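Local atomic coordinates of ectoine dioxygenase (Sphingopyxis alaskensis RB2256, PDB entry 4Q5O), a protein that catalyses the iron(II)- and 2-oxoglutarate-dependent hydroxylation of L-ectoine to the osmoprotectant 5-hydroxyectoine. Residues Glu130-Gln135 and Val270-Ser275; Asp11-Arg16 and Ser153-Trp158; Ile97-Glu102 and Arg137-Pro142. All coordinates share one frame; numbering follows the deposited sequence.

Interaction 1: Glu130-Gln135 and Val270-Ser275. With 6CS ((4S,5S)-5-hydroxy-2-methyl-1,4,5,6-tetrahydropyrimidine-4-carboxylic acid), chain E.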
loop_
_atom_site.group_PDB
_atom_site.type_symbol
_atom_site.label_atom_id
_atom_site.label_comp_id
_atom_site.label_asym_id
_atom_site.label_seq_id
_atom_site.Cartn_x
_atom_site.Cartn_y
_atom_site.Cartn_z
ATOM N N GLU A 130 -16.791 19.839 26.480
ATOM C CA GLU A 130 -17.846 19.014 25.937
ATOM C C GLU A 130 -17.609 18.971 24.434
ATOM O O GLU A 130 -17.014 19.898 23.878
ATOM C CB GLU A 130 -19.233 19.574 26.302
ATOM C CG GLU A 130 -19.556 19.531 27.803
ATOM C CD GLU A 130 -19.667 18.113 28.353
ATOM O OE1 GLU A 130 -19.933 17.166 27.570
ATOM O OE2 GLU A 130 -19.490 17.942 29.575
ATOM N N VAL A 131 -18.044 17.892 23.786
ATOM C CA VAL A 131 -17.782 17.703 22.362
ATOM C C VAL A 131 -19.078 17.534 21.591
ATOM O O VAL A 131 -20.160 17.519 22.172
ATOM C CB VAL A 131 -16.912 16.447 22.100
ATOM C CG1 VAL A 131 -15.610 16.524 22.869
ATOM C CG2 VAL A 131 -17.684 15.178 22.471
ATOM N N TYR A 132 -18.942 17.383 20.275
ATOM C CA TYR A 132 -20.051 17.087 19.380
ATOM C C TYR A 132 -19.471 16.635 18.042
ATOM O O TYR A 132 -18.291 16.823 17.770
ATOM C CB TYR A 132 -20.942 18.324 19.183
ATOM C CG TYR A 132 -20.316 19.400 18.329
ATOM C CD1 TYR A 132 -19.325 20.240 18.840
ATOM C CD2 TYR A 132 -20.708 19.579 17.007
ATOM C CE1 TYR A 132 -18.739 21.234 18.049
ATOM C CE2 TYR A 132 -20.135 20.560 16.221
ATOM C CZ TYR A 132 -19.152 21.384 16.742
ATOM O OH TYR A 132 -18.582 22.347 15.941
ATOM N N ILE A 133 -20.300 16.048 17.197
ATOM C CA ILE A 133 -19.822 15.599 15.908
ATOM C C ILE A 133 -19.771 16.744 14.898
ATOM O O ILE A 133 -20.800 17.334 14.554
ATOM C CB ILE A 133 -20.688 14.458 15.350
ATOM C CG1 ILE A 133 -20.954 13.390 16.428
ATOM C CG2 ILE A 133 -20.066 13.883 14.077
ATOM C CD1 ILE A 133 -19.716 12.877 17.160
ATOM N N HIS A 134 -18.561 17.046 14.438
ATOM C CA HIS A 134 -18.308 18.028 13.387
ATOM C C HIS A 134 -18.636 17.424 12.027
ATOM O O HIS A 134 -19.083 18.120 11.109
ATOM C CB HIS A 134 -16.832 18.461 13.428
ATOM C CG HIS A 134 -16.324 19.019 12.139
ATOM N ND1 HIS A 134 -16.297 20.370 11.873
ATOM C CD2 HIS A 134 -15.801 18.412 11.045
ATOM C CE1 HIS A 134 -15.787 20.573 10.669
ATOM N NE2 HIS A 134 -15.478 19.400 10.144
ATOM N N GLN A 135 -18.398 16.117 11.917
ATOM C CA GLN A 135 -18.538 15.344 10.676
ATOM C C GLN A 135 -18.462 13.884 11.061
ATOM O O GLN A 135 -17.650 13.502 11.897
ATOM C CB GLN A 135 -17.431 15.656 9.664
ATOM C CG GLN A 135 -17.262 14.585 8.567
ATOM C CD GLN A 135 -16.158 14.889 7.543
ATOM O OE1 GLN A 135 -15.884 16.047 7.220
ATOM N NE2 GLN A 135 -15.528 13.838 7.024
ATOM N N VAL A 270 -15.611 12.639 13.756
ATOM C CA VAL A 270 -14.851 13.808 14.148
ATOM C C VAL A 270 -15.466 14.521 15.356
ATOM O O VAL A 270 -16.544 15.101 15.269
ATOM C CB VAL A 270 -14.764 14.792 12.982
ATOM C CG1 VAL A 270 -13.762 15.880 13.305
ATOM C CG2 VAL A 270 -14.398 14.059 11.704
ATOM N N TYR A 271 -14.771 14.494 16.484
ATOM C CA TYR A 271 -15.217 15.217 17.668
ATOM C C TYR A 271 -14.562 16.599 17.746
ATOM O O TYR A 271 -13.339 16.724 17.723
ATOM C CB TYR A 271 -14.878 14.429 18.928
ATOM C CG TYR A 271 -15.616 13.121 19.080
ATOM C CD1 TYR A 271 -16.780 13.039 19.855
ATOM C CD2 TYR A 271 -15.145 11.959 18.477
ATOM C CE1 TYR A 271 -17.457 11.841 20.011
ATOM C CE2 TYR A 271 -15.821 10.753 18.625
ATOM C CZ TYR A 271 -16.976 10.703 19.397
ATOM O OH TYR A 271 -17.645 9.521 19.556
ATOM N N ASN A 272 -15.386 17.636 17.841
ATOM C CA ASN A 272 -14.915 18.999 18.038
ATOM C C ASN A 272 -15.398 19.452 19.407
ATOM O O ASN A 272 -16.503 19.116 19.806
ATOM C CB ASN A 272 -15.492 19.898 16.948
ATOM C CG ASN A 272 -14.846 21.254 16.905
ATOM O OD1 ASN A 272 -13.644 21.384 17.104
ATOM N ND2 ASN A 272 -15.646 22.281 16.647
ATOM N N ALA A 273 -14.568 20.169 20.154
ATOM C CA ALA A 273 -15.009 20.711 21.433
ATOM C C ALA A 273 -16.006 21.835 21.156
ATOM O O ALA A 273 -15.853 22.576 20.173
ATOM C CB ALA A 273 -13.839 21.227 22.225
ATOM N N VAL A 274 -17.033 21.952 21.996
ATOM C CA VAL A 274 -18.059 22.977 21.778
ATOM C C VAL A 274 -17.459 24.382 21.808
ATOM O O VAL A 274 -17.897 25.251 21.053
ATOM C CB VAL A 274 -19.257 22.853 22.751
ATOM C CG1 VAL A 274 -20.168 21.716 22.322
ATOM C CG2 VAL A 274 -18.777 22.628 24.165
ATOM N N SER A 275 -16.428 24.581 22.638
ATOM C CA SER A 275 -15.715 25.864 22.722
ATOM C C SER A 275 -15.190 26.304 21.369
ATOM O O SER A 275 -14.876 27.480 21.174
ATOM C CB SER A 275 -14.495 25.786 23.653
ATOM O OG SER A 275 -14.765 25.159 24.889
HETATM O O 6CS E . -10.590 15.343 2.105
HETATM C C 6CS E . -9.826 15.787 3.021
HETATM O OXT 6CS E . -8.683 16.209 2.679
HETATM C CA 6CS E . -10.305 15.876 4.452
HETATM N N 6CS E . -11.683 16.180 4.251
HETATM C CAI 6CS E . -12.698 15.787 4.990
HETATM C CAA 6CS E . -14.058 16.223 4.515
HETATM N NAG 6CS E . -12.536 14.988 6.163
HETATM C CG2 6CS E . -11.203 14.655 6.481
HETATM C CB 6CS E . -10.102 14.686 5.420
HETATM O OG1 6CS E . -8.884 14.941 6.169
#
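V270 has more of its surface buried here than any other residue, and it meets the segment 130-135 with backbone and side chain alike. V270 N donates to Q135 O (2.9 Å) and V270 O accepts from H134 N (2.9 Å), so the two segments are tied just where 130-135 turns a corner at H134. With chi1 at -169°, V270 CG1 is turned away from its own backbone N and runs alongside the side chain of H134, 4.0 Å from H134 CB, whereas CG2 leans over the backbone of Q135. A compact, branched, apolar side chain suits this spot, because it fits between the turning backbone and W158 of helix 154-162 without adding a polar group to satisfy. Q135 itself leads on to the bound 5-hydroxyectoine.

Strands 131-141 and 264-273 are antiparallel neighbours in the larger sheet of the double-stranded beta-helix, the cupin-type core of the PhyH dioxygenases. Y132 and N272 form a hydrogen-bonded pair within it: N272 N gives a straight bond to Y132 O (3.0 Å, 170°), while the return bond from Y132 N is weak. Their side chains share a face and point the same way, which lets N272 ND2 donate to Y132 OH (3.0 Å). The hydroxyl lies in the plane of the amide, although the phenol ring is turned 61° from that plane. Because an amide nitrogen carries two hydrogens, ND2 can also serve N276 O. Farther back, Y132 CD1 packs on V274 CG1.

On the other face I133 and Y271 pack together: I133 CD1 sits over one face of the Y271 ring, 4.1 Å from its centroid, in a CH-pi contact. From beside them V131 CG2 reaches the ring edge at Y271 CD1 (3.5 Å). Beyond them, the Y271 hydroxyl bonds to A114 O.

Interaction 2: Asp11-Arg16 and Ser153-Trp158. With FE (Fe (III) ion), chain C; 6CS ((4S,5S)-5-hydroxy-2-methyl-1,4,5,6-tetrahydropyrimidine-4-carboxylic acid), chain E.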
loop_
_atom_site.group_PDB
_atom_site.type_symbol
_atom_site.label_atom_id
_atom_site.label_comp_id
_atom_site.label_asym_id
_atom_site.label_seq_id
_atom_site.Cartn_x
_atom_site.Cartn_y
_atom_site.Cartn_z
ATOM N N ASP A 11 -7.328 35.277 12.740
ATOM C CA ASP A 11 -6.634 34.086 12.176
ATOM C C ASP A 11 -5.245 33.683 12.730
ATOM O O ASP A 11 -4.241 34.308 12.395
ATOM C CB ASP A 11 -6.536 34.224 10.646
ATOM C CG ASP A 11 -6.201 32.916 9.949
ATOM O OD1 ASP A 11 -6.321 31.849 10.575
ATOM O OD2 ASP A 11 -5.827 32.944 8.762
ATOM N N LEU A 12 -5.180 32.601 13.511
ATOM C CA LEU A 12 -3.892 32.083 14.020
ATOM C C LEU A 12 -3.195 31.139 13.052
ATOM O O LEU A 12 -2.022 30.821 13.223
ATOM C CB LEU A 12 -4.054 31.357 15.364
ATOM C CG LEU A 12 -4.121 32.157 16.670
ATOM C CD1 LEU A 12 -4.931 33.425 16.491
ATOM C CD2 LEU A 12 -4.728 31.307 17.792
ATOM N N TYR A 13 -3.928 30.682 12.044
ATOM C CA TYR A 13 -3.432 29.643 11.150
ATOM C C TYR A 13 -3.705 29.973 9.682
ATOM O O TYR A 13 -4.473 29.278 9.023
ATOM C CB TYR A 13 -4.048 28.287 11.526
ATOM C CG TYR A 13 -3.655 27.804 12.913
ATOM C CD1 TYR A 13 -2.345 27.401 13.187
ATOM C CD2 TYR A 13 -4.586 27.744 13.950
ATOM C CE1 TYR A 13 -1.969 26.961 14.446
ATOM C CE2 TYR A 13 -4.215 27.303 15.218
ATOM C CZ TYR A 13 -2.904 26.911 15.456
ATOM O OH TYR A 13 -2.521 26.468 16.704
ATOM N N PRO A 14 -3.059 31.028 9.160
ATOM C CA PRO A 14 -3.250 31.438 7.762
ATOM C C PRO A 14 -2.691 30.424 6.761
ATOM O O PRO A 14 -1.546 29.990 6.884
ATOM C CB PRO A 14 -2.462 32.750 7.669
ATOM C CG PRO A 14 -1.415 32.630 8.715
ATOM C CD PRO A 14 -2.056 31.866 9.847
ATOM N N SER A 15 -3.498 30.058 5.774
ATOM C CA SER A 15 -3.062 29.110 4.776
ATOM C C SER A 15 -3.638 29.512 3.420
ATOM O O SER A 15 -4.571 30.314 3.364
ATOM C CB SER A 15 -3.503 27.700 5.161
ATOM O OG SER A 15 -2.966 26.745 4.269
ATOM N N ARG A 16 -3.069 28.968 2.342
ATOM C CA ARG A 16 -3.522 29.268 0.993
ATOM C C ARG A 16 -3.533 30.776 0.727
ATOM O O ARG A 16 -4.478 31.310 0.158
ATOM C CB ARG A 16 -4.913 28.685 0.761
ATOM C CG ARG A 16 -4.999 27.201 1.013
ATOM C CD ARG A 16 -6.417 26.667 0.875
ATOM N NE ARG A 16 -6.565 25.419 1.618
ATOM C CZ ARG A 16 -7.543 24.535 1.446
ATOM N NH1 ARG A 16 -8.487 24.738 0.539
ATOM N NH2 ARG A 16 -7.567 23.433 2.181
ATOM N N SER A 153 -3.647 17.351 6.166
ATOM C CA SER A 153 -4.126 17.598 7.520
ATOM C C SER A 153 -5.606 18.008 7.512
ATOM O O SER A 153 -5.962 19.033 6.918
ATOM C CB SER A 153 -3.286 18.689 8.164
ATOM O OG SER A 153 -3.850 19.083 9.392
ATOM N N ASP A 154 -6.466 17.199 8.133
ATOM C CA ASP A 154 -7.893 17.529 8.256
ATOM C C ASP A 154 -8.100 18.977 8.667
ATOM O O ASP A 154 -8.837 19.710 8.016
ATOM C CB ASP A 154 -8.588 16.652 9.299
ATOM C CG ASP A 154 -8.664 15.193 8.895
ATOM O OD1 ASP A 154 -8.208 14.855 7.780
ATOM O OD2 ASP A 154 -9.183 14.375 9.683
ATOM N N PHE A 155 -7.430 19.385 9.740
ATOM C CA PHE A 155 -7.564 20.750 10.254
ATOM C C PHE A 155 -7.267 21.835 9.236
ATOM O O PHE A 155 -7.701 22.965 9.401
ATOM C CB PHE A 155 -6.672 20.984 11.479
ATOM C CG PHE A 155 -6.707 22.401 11.993
ATOM C CD1 PHE A 155 -7.783 22.857 12.725
ATOM C CD2 PHE A 155 -5.670 23.272 11.741
ATOM C CE1 PHE A 155 -7.817 24.161 13.213
ATOM C CE2 PHE A 155 -5.706 24.555 12.203
ATOM C CZ PHE A 155 -6.785 25.005 12.948
ATOM N N GLU A 156 -6.502 21.529 8.202
ATOM C CA GLU A 156 -6.140 22.602 7.298
ATOM C C GLU A 156 -7.348 22.970 6.437
ATOM O O GLU A 156 -7.602 24.136 6.186
ATOM C CB GLU A 156 -4.904 22.265 6.475
ATOM C CG GLU A 156 -4.266 23.467 5.799
ATOM C CD GLU A 156 -4.898 23.770 4.451
ATOM O OE1 GLU A 156 -5.491 22.843 3.840
ATOM O OE2 GLU A 156 -4.801 24.935 3.999
ATOM N N THR A 157 -8.114 21.967 6.037
ATOM C CA THR A 157 -9.314 22.182 5.249
ATOM C C THR A 157 -10.462 22.657 6.140
ATOM O O THR A 157 -11.281 23.477 5.742
ATOM C CB THR A 157 -9.688 20.901 4.489
ATOM O OG1 THR A 157 -8.519 20.416 3.826
ATOM C CG2 THR A 157 -10.754 21.166 3.462
ATOM N N TRP A 158 -10.502 22.156 7.361
ATOM C CA TRP A 158 -11.545 22.540 8.301
ATOM C C TRP A 158 -11.378 24.000 8.741
ATOM O O TRP A 158 -12.356 24.689 9.044
ATOM C CB TRP A 158 -11.525 21.599 9.504
ATOM C CG TRP A 158 -11.906 20.161 9.180
ATOM C CD1 TRP A 158 -12.582 19.708 8.076
ATOM C CD2 TRP A 158 -11.634 19.002 9.983
ATOM N NE1 TRP A 158 -12.747 18.342 8.147
ATOM C CE2 TRP A 158 -12.175 17.887 9.308
ATOM C CE3 TRP A 158 -10.993 18.801 11.213
ATOM C CZ2 TRP A 158 -12.096 16.590 9.824
ATOM C CZ3 TRP A 158 -10.916 17.514 11.721
ATOM C CH2 TRP A 158 -11.460 16.425 11.026
HETATM FE FE FE C . -8.648 12.969 6.454
HETATM O O 6CS E . -10.590 15.343 2.105
HETATM C C 6CS E . -9.826 15.787 3.021
HETATM O OXT 6CS E . -8.683 16.209 2.679
HETATM C CA 6CS E . -10.305 15.876 4.452
HETATM N N 6CS E . -11.683 16.180 4.251
HETATM C CAI 6CS E . -12.698 15.787 4.990
HETATM C CAA 6CS E . -14.058 16.223 4.515
HETATM N NAG 6CS E . -12.536 14.988 6.163
HETATM C CG2 6CS E . -11.203 14.655 6.481
HETATM C CB 6CS E . -10.102 14.686 5.420
HETATM O OG1 6CS E . -8.884 14.941 6.169
#
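R16 and E156 make a side-on salt bridge that links the N-terminal segment to helix 154-162. R16 NE donates to E156 OE2 (3.0 Å) and R16 NH2 to E156 OE1 (2.7 Å), both almost straight, and the two flat groups are only 26° from coplanar. NE uses the syn lone pair of OE2. The bend of E156 at chi2 (-86°) swings its carboxylate toward S15 and R16. An extended arginine chain can present these two N-H groups along one edge, and with both carboxylate oxygens engaged the rotation of the carboxylate is fixed. R16 NH1 has a further partner in E161, one turn or so along the same helix.

A hydrogen bond from an uncharged donor adds to this: S15 OG donates to E156 OE2 (2.6 Å) on the anti side, somewhat out of the carboxylate plane, so that this oxygen receives two donors. Such neighbours should favour the ionised form of a buried carboxylate. The short serine side chain lets its hydroxyl reach E156 while also bonding to C199 N.

The other main contact is aromatic. The edge of F155 meets the face of Y13 in an offset edge-to-face pair, centroids 5.3 Å apart, with F155 CZ 3.7 Å from Y13 CD2. The tyrosine keeps its hydroxyl beyond this contact, bonded to D28.

The helix thus has two sides: F155 and E156 meet Y13, S15 and R16, whereas D154, an iron ligand together with H152 and H253, and W158, important for ectoine stabilization, turn to the active site. Y196 of strand 195-197 packs beside Y13, S15 and E156, while F268 and V270 of strand 264-273 back D154 and W158.

Interaction 3: Ile97-Glu102 and Arg137-Pro142. With AKG (2-oxoglutaric acid), chain D; 6CS ((4S,5S)-5-hydroxy-2-methyl-1,4,5,6-tetrahydropyrimidine-4-carboxylic acid), chain E.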
loop_
_atom_site.group_PDB
_atom_site.type_symbol
_atom_site.label_atom_id
_atom_site.label_comp_id
_atom_site.label_asym_id
_atom_site.label_seq_id
_atom_site.Cartn_x
_atom_site.Cartn_y
_atom_site.Cartn_z
ATOM N N ILE A 97 -22.085 2.417 -3.519
ATOM C CA ILE A 97 -21.807 3.422 -2.508
ATOM C C ILE A 97 -20.357 3.354 -2.091
ATOM O O ILE A 97 -19.740 2.301 -2.104
ATOM C CB ILE A 97 -22.653 3.206 -1.265
ATOM C CG1 ILE A 97 -22.917 1.710 -1.086
ATOM C CG2 ILE A 97 -23.962 3.945 -1.394
ATOM C CD1 ILE A 97 -21.811 0.932 -0.368
ATOM N N ARG A 98 -19.810 4.488 -1.711
ATOM C CA ARG A 98 -18.476 4.488 -1.173
ATOM C C ARG A 98 -18.486 5.219 0.167
ATOM O O ARG A 98 -17.668 4.964 1.044
ATOM C CB ARG A 98 -17.514 5.109 -2.186
ATOM C CG ARG A 98 -17.367 4.266 -3.460
ATOM C CD ARG A 98 -16.718 2.898 -3.168
ATOM N NE ARG A 98 -16.593 2.042 -4.357
ATOM C CZ ARG A 98 -17.313 0.940 -4.574
ATOM N NH1 ARG A 98 -18.213 0.537 -3.680
ATOM N NH2 ARG A 98 -17.129 0.228 -5.679
ATOM N N SER A 99 -19.443 6.112 0.340
ATOM C CA SER A 99 -19.519 6.868 1.571
ATOM C C SER A 99 -20.928 7.323 1.855
ATOM O O SER A 99 -21.724 7.530 0.940
ATOM C CB SER A 99 -18.617 8.090 1.492
ATOM O OG SER A 99 -17.286 7.679 1.304
ATOM N N ILE A 100 -21.231 7.457 3.137
ATOM C CA ILE A 100 -22.448 8.111 3.573
ATOM C C ILE A 100 -22.027 9.113 4.649
ATOM O O ILE A 100 -21.420 8.720 5.644
ATOM C CB ILE A 100 -23.454 7.088 4.124
ATOM C CG1 ILE A 100 -23.681 5.967 3.107
ATOM C CG2 ILE A 100 -24.760 7.760 4.467
ATOM C CD1 ILE A 100 -24.251 4.695 3.695
ATOM N N PHE A 101 -22.293 10.403 4.433
ATOM C CA PHE A 101 -21.973 11.418 5.441
ATOM C C PHE A 101 -23.108 11.498 6.447
ATOM O O PHE A 101 -24.150 10.892 6.241
ATOM C CB PHE A 101 -21.721 12.795 4.810
ATOM C CG PHE A 101 -20.411 12.899 4.072
ATOM C CD1 PHE A 101 -20.362 12.792 2.688
ATOM C CD2 PHE A 101 -19.226 13.104 4.761
ATOM C CE1 PHE A 101 -19.154 12.875 2.015
ATOM C CE2 PHE A 101 -18.014 13.198 4.085
ATOM C CZ PHE A 101 -17.980 13.083 2.718
ATOM N N GLU A 102 -22.905 12.238 7.530
ATOM C CA GLU A 102 -23.928 12.411 8.567
ATOM C C GLU A 102 -24.599 11.106 8.995
ATOM O O GLU A 102 -25.818 11.059 9.131
ATOM C CB GLU A 102 -25.004 13.414 8.125
ATOM C CG GLU A 102 -24.550 14.873 8.032
ATOM C CD GLU A 102 -24.404 15.578 9.392
ATOM O OE1 GLU A 102 -25.405 15.658 10.153
ATOM O OE2 GLU A 102 -23.284 16.076 9.686
ATOM N N ARG A 137 -18.792 9.807 9.056
ATOM C CA ARG A 137 -18.831 9.169 7.747
ATOM C C ARG A 137 -18.889 7.661 7.949
ATOM O O ARG A 137 -18.438 7.162 8.982
ATOM C CB ARG A 137 -17.579 9.544 6.946
ATOM C CG ARG A 137 -17.820 9.641 5.441
ATOM C CD ARG A 137 -16.534 9.740 4.617
ATOM N NE ARG A 137 -15.781 10.969 4.867
ATOM C CZ ARG A 137 -14.995 11.556 3.963
ATOM N NH1 ARG A 137 -14.870 11.025 2.745
ATOM N NH2 ARG A 137 -14.346 12.679 4.274
ATOM N N LEU A 138 -19.478 6.938 6.998
ATOM C CA LEU A 138 -19.272 5.487 6.908
ATOM C C LEU A 138 -18.667 5.188 5.542
ATOM O O LEU A 138 -19.210 5.620 4.521
ATOM C CB LEU A 138 -20.572 4.714 7.095
ATOM C CG LEU A 138 -20.570 3.195 6.865
ATOM C CD1 LEU A 138 -19.960 2.412 8.024
ATOM C CD2 LEU A 138 -21.975 2.694 6.592
ATOM N N ASN A 139 -17.548 4.460 5.537
ATOM C CA ASN A 139 -16.735 4.229 4.329
ATOM C C ASN A 139 -16.619 2.774 3.953
ATOM O O ASN A 139 -16.189 1.959 4.752
ATOM C CB ASN A 139 -15.300 4.710 4.546
ATOM C CG ASN A 139 -15.174 6.197 4.513
ATOM O OD1 ASN A 139 -15.723 6.850 3.635
ATOM N ND2 ASN A 139 -14.449 6.754 5.476
ATOM N N TYR A 140 -16.974 2.453 2.725
ATOM C CA TYR A 140 -16.654 1.157 2.162
ATOM C C TYR A 140 -15.644 1.353 1.012
ATOM O O TYR A 140 -15.978 1.952 -0.005
ATOM C CB TYR A 140 -17.925 0.450 1.660
ATOM C CG TYR A 140 -17.634 -0.919 1.097
ATOM C CD1 TYR A 140 -17.525 -2.016 1.934
ATOM C CD2 TYR A 140 -17.418 -1.106 -0.273
ATOM C CE1 TYR A 140 -17.222 -3.263 1.431
ATOM C CE2 TYR A 140 -17.123 -2.360 -0.792
ATOM C CZ TYR A 140 -17.025 -3.436 0.068
ATOM O OH TYR A 140 -16.736 -4.697 -0.422
ATOM N N LYS A 141 -14.409 0.881 1.174
ATOM C CA LYS A 141 -13.450 0.902 0.064
ATOM C C LYS A 141 -13.150 -0.530 -0.403
ATOM O O LYS A 141 -12.455 -1.281 0.280
ATOM C CB LYS A 141 -12.167 1.676 0.433
ATOM C CG LYS A 141 -12.412 3.156 0.831
ATOM C CD LYS A 141 -11.164 4.074 0.714
ATOM C CE LYS A 141 -10.270 4.116 1.988
ATOM N NZ LYS A 141 -10.765 4.964 3.130
ATOM N N PRO A 142 -13.667 -0.907 -1.585
ATOM C CA PRO A 142 -13.600 -2.309 -2.015
ATOM C C PRO A 142 -12.166 -2.677 -2.359
ATOM O O PRO A 142 -11.323 -1.784 -2.529
ATOM C CB PRO A 142 -14.446 -2.311 -3.286
ATOM C CG PRO A 142 -14.165 -0.942 -3.890
ATOM C CD PRO A 142 -14.009 -0.001 -2.705
HETATM C C1 AKG D . -11.085 9.574 5.664
HETATM O O1 AKG D . -11.898 9.192 4.769
HETATM O O2 AKG D . -11.542 9.882 6.811
HETATM C C2 AKG D . -9.580 9.670 5.361
HETATM O O5 AKG D . -8.954 10.703 5.536
HETATM C C3 AKG D . -8.816 8.473 4.835
HETATM C C4 AKG D . -8.458 8.759 3.400
HETATM C C5 AKG D . -9.753 8.773 2.611
HETATM O O3 AKG D . -10.175 7.700 2.098
HETATM O O4 AKG D . -10.413 9.845 2.467
HETATM O O 6CS E . -10.590 15.343 2.105
HETATM C C 6CS E . -9.826 15.787 3.021
HETATM O OXT 6CS E . -8.683 16.209 2.679
HETATM C CA 6CS E . -10.305 15.876 4.452
HETATM N N 6CS E . -11.683 16.180 4.251
HETATM C CAI 6CS E . -12.698 15.787 4.990
HETATM C CAA 6CS E . -14.058 16.223 4.515
HETATM N NAG 6CS E . -12.536 14.988 6.163
HETATM C CG2 6CS E . -11.203 14.655 6.481
HETATM C CB 6CS E . -10.102 14.686 5.420
HETATM O OG1 6CS E . -8.884 14.941 6.169
#
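The 2-oxoglutarate pocket of this double-stranded beta-helix is lined in part where strand 97-101 pairs antiparallel with the end of strand 131-141, bringing F101 against R137 and S99 against N139. Two backbone bonds join I100 and L138, and Y140 N donates to R98 O (3.1 Å). Side chains alternate across the sheet: I100 and L138 point to one face, where L138 packs on helix 63-78, and S99, F101, R137 and N139 point to the other, the face on which the ligands lie.

R137 lies alongside F101. Its CG rides over the face of the ring, 4.2 Å from the centroid, as a CH-pi contact, and F101 CE2 sits over one face of the guanidinium, the two planes being 49° apart. Over the opposite face lies O1 of 2-oxoglutarate, 4.0 Å from R137 CZ, too far for a hydrogen bond. The bend at chi3 (-65°) turns the guanidinium toward the bound 5-hydroxyectoine, with R137 NH2 3.5 Å from its NAG. A long cationic side chain suits a place between a carboxylate-bearing cosubstrate and an aromatic ring that packs against its face.

S99 OG is 2.9 Å from N139 OD1 and within bonding distance of R98 O as well; N139 ND2 is bonded to N266 on strand 264-273. Two residues farther on, K141 NZ donates to O3 of 2-oxoglutarate (3.0 Å), its chain bent at chi3 and chi4. The positive charge of lysine complements the negative charge of that terminal carboxylate.

R98 and S99 both face V89 of the adjoining strand, a classic beta bulge. R98 sends its side chain back over P142, whose CG lies 3.7 Å from R98 NH2 over one guanidinium face, while R98 NH1 donates to I97 O (2.8 Å).

Interactions 1 and 3 belong to one sheet and share strand 131-141, pairing it with strand 264-273 at one end and strand 97-101 at the other; interaction 2 instead attaches an irregular N-terminal segment to a helix. Interactions 1 and 2 are buried, interaction 3 only partly so. Regular backbone bonding dominates the two sheet contacts, whereas interaction 2 depends on side chains alone, through a salt bridge, a serine hydrogen bond and an aromatic pair. All three reach the 5-hydroxyectoine site. V270 and H134 of interaction 1 pack on W158 of interaction 2, and Q135 touches F101 of interaction 3, while interactions 2 and 3 do not touch each other.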